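Long-range contacts in protein argonaute (Aquifex aeolicus, PDB 1YVU), which cleaves target RNA as a metal-dependent endonuclease, using short single-stranded DNA guides to select the complementary strand: residues 208-213 against 224-229; 625-630 against 657-662. All blocks are in the same frame, centred on the assembly; numbering follows the deposited sequence.

Contact 1 of 2, residues 208-213 against 224-229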
# COMPACT_ATOMS: atom_id res chain seq x y z
N GLU A 208 15.07 0.19 -37.33
CA GLU A 208 13.84 1.01 -37.21
C GLU A 208 13.05 0.90 -35.90
O GLU A 208 12.35 1.83 -35.54
CB GLU A 208 12.90 0.81 -38.40
CG GLU A 208 13.04 1.77 -39.60
CD GLU A 208 12.05 1.43 -40.75
OE1 GLU A 208 10.84 1.74 -40.62
OE2 GLU A 208 12.46 0.85 -41.79
N PHE A 209 13.21 -0.20 -35.16
CA PHE A 209 12.52 -0.41 -33.87
C PHE A 209 12.91 0.67 -32.89
O PHE A 209 12.06 1.29 -32.25
CB PHE A 209 12.91 -1.77 -33.29
CG PHE A 209 12.10 -2.19 -32.09
CD1 PHE A 209 10.89 -2.87 -32.26
CD2 PHE A 209 12.57 -1.95 -30.77
CE1 PHE A 209 10.14 -3.34 -31.15
CE2 PHE A 209 11.83 -2.41 -29.64
CZ PHE A 209 10.61 -3.10 -29.84
N PHE A 210 14.23 0.87 -32.79
CA PHE A 210 14.88 1.82 -31.89
C PHE A 210 14.58 3.23 -32.22
O PHE A 210 14.52 4.07 -31.32
CB PHE A 210 16.39 1.65 -31.93
CG PHE A 210 16.84 0.28 -31.66
CD1 PHE A 210 17.42 -0.47 -32.68
CD2 PHE A 210 16.61 -0.31 -30.42
CE1 PHE A 210 17.76 -1.82 -32.48
CE2 PHE A 210 16.94 -1.66 -30.20
CZ PHE A 210 17.51 -2.42 -31.24
N ARG A 211 14.44 3.48 -33.52
CA ARG A 211 14.11 4.79 -34.06
C ARG A 211 12.63 5.07 -33.78
O ARG A 211 12.27 6.19 -33.42
CB ARG A 211 14.41 4.83 -35.57
CG ARG A 211 14.42 6.21 -36.19
CD ARG A 211 15.02 6.15 -37.57
NE ARG A 211 16.03 7.19 -37.72
CZ ARG A 211 16.14 8.00 -38.77
NH1 ARG A 211 15.31 7.91 -39.80
NH2 ARG A 211 17.05 8.97 -38.75
N LEU A 212 11.82 4.00 -33.85
CA LEU A 212 10.39 4.10 -33.62
C LEU A 212 10.06 4.31 -32.16
O LEU A 212 9.30 5.23 -31.83
CB LEU A 212 9.64 2.87 -34.11
CG LEU A 212 9.28 2.79 -35.60
CD1 LEU A 212 8.62 1.41 -35.88
CD2 LEU A 212 8.38 3.95 -36.06
N CYS A 213 10.70 3.51 -31.31
CA CYS A 213 10.51 3.57 -29.87
C CYS A 213 11.08 4.86 -29.27
O CYS A 213 10.70 5.28 -28.17
CB CYS A 213 11.11 2.33 -29.23
SG CYS A 213 9.91 1.29 -28.34
N LYS A 224 17.08 9.66 -25.37
CA LYS A 224 18.53 9.48 -25.31
C LYS A 224 19.02 8.05 -25.07
O LYS A 224 20.18 7.74 -25.34
CB LYS A 224 19.15 10.43 -24.27
CG LYS A 224 19.46 11.85 -24.78
CD LYS A 224 20.34 12.60 -23.78
CE LYS A 224 20.12 14.13 -23.86
NZ LYS A 224 20.63 14.87 -22.64
N ALA A 225 18.14 7.19 -24.56
CA ALA A 225 18.47 5.79 -24.30
C ALA A 225 18.21 4.97 -25.57
O ALA A 225 18.94 4.01 -25.87
CB ALA A 225 17.66 5.26 -23.14
N TRP A 226 17.18 5.35 -26.32
CA TRP A 226 16.85 4.66 -27.56
C TRP A 226 17.79 5.16 -28.65
O TRP A 226 18.20 4.37 -29.52
CB TRP A 226 15.38 4.84 -27.95
CG TRP A 226 14.35 4.11 -27.07
CD1 TRP A 226 13.49 4.68 -26.18
CD2 TRP A 226 14.10 2.69 -27.01
NE1 TRP A 226 12.73 3.71 -25.56
CE2 TRP A 226 13.09 2.48 -26.04
CE3 TRP A 226 14.66 1.57 -27.67
CZ2 TRP A 226 12.60 1.21 -25.73
CZ3 TRP A 226 14.17 0.30 -27.35
CH2 TRP A 226 13.15 0.13 -26.38
N GLU A 227 18.21 6.43 -28.54
CA GLU A 227 19.14 7.07 -29.49
C GLU A 227 20.45 6.28 -29.49
O GLU A 227 20.93 5.88 -30.53
CB GLU A 227 19.43 8.54 -29.12
CG GLU A 227 20.00 9.42 -30.27
CD GLU A 227 20.27 10.89 -29.87
OE1 GLU A 227 19.69 11.37 -28.87
OE2 GLU A 227 21.06 11.58 -30.56
N GLU A 228 20.92 5.93 -28.30
CA GLU A 228 22.15 5.18 -28.15
C GLU A 228 22.12 3.76 -28.69
O GLU A 228 23.03 3.36 -29.39
CB GLU A 228 22.61 5.17 -26.68
CG GLU A 228 22.95 6.55 -26.08
CD GLU A 228 23.93 7.38 -26.92
OE1 GLU A 228 25.10 6.93 -27.07
OE2 GLU A 228 23.53 8.47 -27.41
N LEU A 229 21.04 3.02 -28.48
CA LEU A 229 20.99 1.64 -28.96
C LEU A 229 20.96 1.56 -30.47
O LEU A 229 21.51 0.64 -31.07
CB LEU A 229 19.80 0.89 -28.37
CG LEU A 229 19.48 0.86 -26.86
CD1 LEU A 229 18.15 0.18 -26.72
CD2 LEU A 229 20.52 0.13 -26.04

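Contact 2 of 2, residues 625-630 against 657-662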
# COMPACT_ATOMS: atom_id res chain seq x y z
N VAL A 625 -10.89 11.24 4.91
CA VAL A 625 -10.27 11.59 6.20
C VAL A 625 -8.91 10.94 6.33
O VAL A 625 -8.76 9.73 6.10
CB VAL A 625 -11.12 11.02 7.40
CG1 VAL A 625 -10.42 11.19 8.75
CG2 VAL A 625 -12.48 11.64 7.46
N ILE A 626 -7.93 11.73 6.78
CA ILE A 626 -6.58 11.24 7.03
C ILE A 626 -6.70 10.88 8.50
O ILE A 626 -7.01 11.73 9.33
CB ILE A 626 -5.55 12.30 6.76
CG1 ILE A 626 -5.60 12.63 5.27
CG2 ILE A 626 -4.15 11.81 7.12
CD1 ILE A 626 -5.33 14.10 4.98
N LEU A 627 -6.50 9.61 8.80
CA LEU A 627 -6.71 9.10 10.13
C LEU A 627 -5.55 8.36 10.77
O LEU A 627 -4.92 7.49 10.15
CB LEU A 627 -7.92 8.15 10.06
CG LEU A 627 -8.49 7.56 11.34
CD1 LEU A 627 -9.02 8.71 12.17
CD2 LEU A 627 -9.59 6.50 11.05
N ALA A 628 -5.36 8.61 12.07
CA ALA A 628 -4.33 7.92 12.82
C ALA A 628 -5.01 6.70 13.47
O ALA A 628 -5.83 6.86 14.40
CB ALA A 628 -3.79 8.82 13.84
N THR A 629 -4.66 5.51 12.98
CA THR A 629 -5.22 4.24 13.45
C THR A 629 -4.53 3.55 14.60
O THR A 629 -5.05 2.55 15.12
CB THR A 629 -5.24 3.24 12.35
OG1 THR A 629 -4.02 3.34 11.58
CG2 THR A 629 -6.45 3.45 11.50
N TYR A 630 -3.32 4.00 14.93
CA TYR A 630 -2.51 3.41 16.01
C TYR A 630 -1.58 4.47 16.60
O TYR A 630 -1.21 5.42 15.92
CB TYR A 630 -1.70 2.19 15.48
CG TYR A 630 -0.55 2.48 14.50
CD1 TYR A 630 0.78 2.20 14.86
CD2 TYR A 630 -0.79 2.97 13.20
CE1 TYR A 630 1.86 2.39 13.95
CE2 TYR A 630 0.27 3.17 12.28
CZ TYR A 630 1.60 2.87 12.66
OH TYR A 630 2.65 2.99 11.77
N SER A 657 -14.72 5.67 13.26
CA SER A 657 -14.77 5.13 14.62
C SER A 657 -14.87 3.59 14.59
O SER A 657 -14.23 2.90 15.39
CB SER A 657 -15.95 5.75 15.39
OG SER A 657 -16.41 4.94 16.47
N GLN A 658 -15.63 3.07 13.63
CA GLN A 658 -15.81 1.63 13.46
C GLN A 658 -14.52 0.97 12.96
O GLN A 658 -14.27 -0.19 13.21
CB GLN A 658 -16.91 1.36 12.45
CG GLN A 658 -18.19 2.09 12.72
CD GLN A 658 -19.23 1.92 11.64
OE1 GLN A 658 -18.93 1.84 10.44
NE2 GLN A 658 -20.49 1.87 12.06
N ILE A 659 -13.73 1.73 12.20
CA ILE A 659 -12.46 1.26 11.66
C ILE A 659 -11.50 1.12 12.81
O ILE A 659 -10.86 0.08 12.97
CB ILE A 659 -11.96 2.27 10.63
CG1 ILE A 659 -12.40 1.81 9.27
CG2 ILE A 659 -10.42 2.57 10.72
CD1 ILE A 659 -12.35 2.86 8.28
N LEU A 660 -11.48 2.17 13.64
CA LEU A 660 -10.66 2.28 14.84
C LEU A 660 -11.00 1.20 15.84
O LEU A 660 -10.10 0.64 16.45
CB LEU A 660 -10.88 3.62 15.49
CG LEU A 660 -10.12 4.78 14.91
CD1 LEU A 660 -10.58 6.05 15.55
CD2 LEU A 660 -8.67 4.54 15.20
N SER A 661 -12.29 0.87 15.96
CA SER A 661 -12.71 -0.17 16.89
C SER A 661 -12.29 -1.54 16.39
O SER A 661 -11.81 -2.34 17.17
CB SER A 661 -14.21 -0.12 17.13
OG SER A 661 -14.55 1.07 17.84
N LEU A 662 -12.34 -1.74 15.08
CA LEU A 662 -11.99 -3.01 14.44
C LEU A 662 -10.51 -3.31 14.41
O LEU A 662 -10.14 -4.40 14.03
CB LEU A 662 -12.53 -3.08 13.00
CG LEU A 662 -14.03 -3.27 12.79
CD1 LEU A 662 -14.40 -3.08 11.35
CD2 LEU A 662 -14.52 -4.61 13.29

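Contact 1 of 2, residues 208-213 against 224-229
C213 packs on the indole of W226 where two helices run almost antiparallel, their short axes 8.5 Å apart and at 166°. The interactions over a ring face come first. C213 CB stands over the six-membered ring of W226, 3.7 Å from its centroid and only 10° off the ring normal, a CH-pi contact. From there the thiol reaches on across the ring, and C213 SG lies 4.1 Å from the same centroid in a sulfur-aromatic contact. Cysteine suits the place, being short enough for the indole to lie close to the neighbouring helix and ending in a polarisable atom that goes well with a pi cloud. The carbonyl oxygen C213 O also sits over a face of the indole, nearest to CD1.

Apolar packing is the second kind. The side chains of F210 and W226 cross at about a right angle and meet edge to edge, F210 CD2 lying 3.9 Å from W226 CE3. With CG beside the backbone N (chi1 -54°), the F210 ring also reaches L229, which comes over one of its faces; L229 CB lies 4.0 Å from F210 CD2. More lightly, W226 CZ3 comes to the edge of the F209 ring, 4.3 Å from F209 CE2.

No hydrogen bond joins the two segments, so shape and apolar burial hold them. The large flat indole bridges the interhelical gap and goes on to L241, T249 and P251, while L229 touches L241 and P251 as well. This is an antiparallel helical hairpin within the PAZ domain, its inner side chains anchored on strands 240-244 and 249-251.

Contact 2 of 2, residues 625-630 against 657-662
L660 and I659 pack on L627 and T629 without any aromatic ring between them; the one ring here, that of Y630, leads away from the helix, with T629 OG1 in plane at its edge and the ring of H638 meeting it at about 35°. Branched aliphatic groups do the joining. L627, with CG anti to the backbone N (chi1 -173°), extends CD2 toward the helix, to 4.0 Å from I659 CG2 and 4.3 Å from L660 CG. The same I659 methyl is shared with T629, whose CG2 is 4.1 Å away.

Threonine is apt here because it serves two sides: its methyl joins the apolar packing, while OG1 is hydrogen-bonded to the carbonyl oxygen of K674. L660 CD2 meets backbone, resting 3.9 Å from T629 CA and 3.8 Å from A628 O. A628, its CB turned from the helix, instead touches I613 and Y616.

Strand 624-627 pairs with 616-619 and 641-645, and C656 extends the helix's contact with L627. Helix 652-661 thus packs on the end of strand 624-627 and the loop after it, within the PIWI domain, which has an RNase H fold; 625-630 lies in the PIWI box.

The two contacts are independent: their centres are 50 Å apart, their nearest atoms about 37 Å, and they lie on opposite sides of the chain's centre. Contact 1 belongs to the PAZ lobe and contact 2 to the PIWI lobe. The second is much nearer the catalytic machinery, the side chain of I659 being about 11 Å from that of D571, a probable active-site residue. D502 and D683, also probably catalytic, bind the calcium ion. Contact 1 lies away from these sites. Since argonautes typically hold the guide's 3' end in PAZ while PIWI cuts the target, the pair represents two functionally distinct parts of one guide-binding protein.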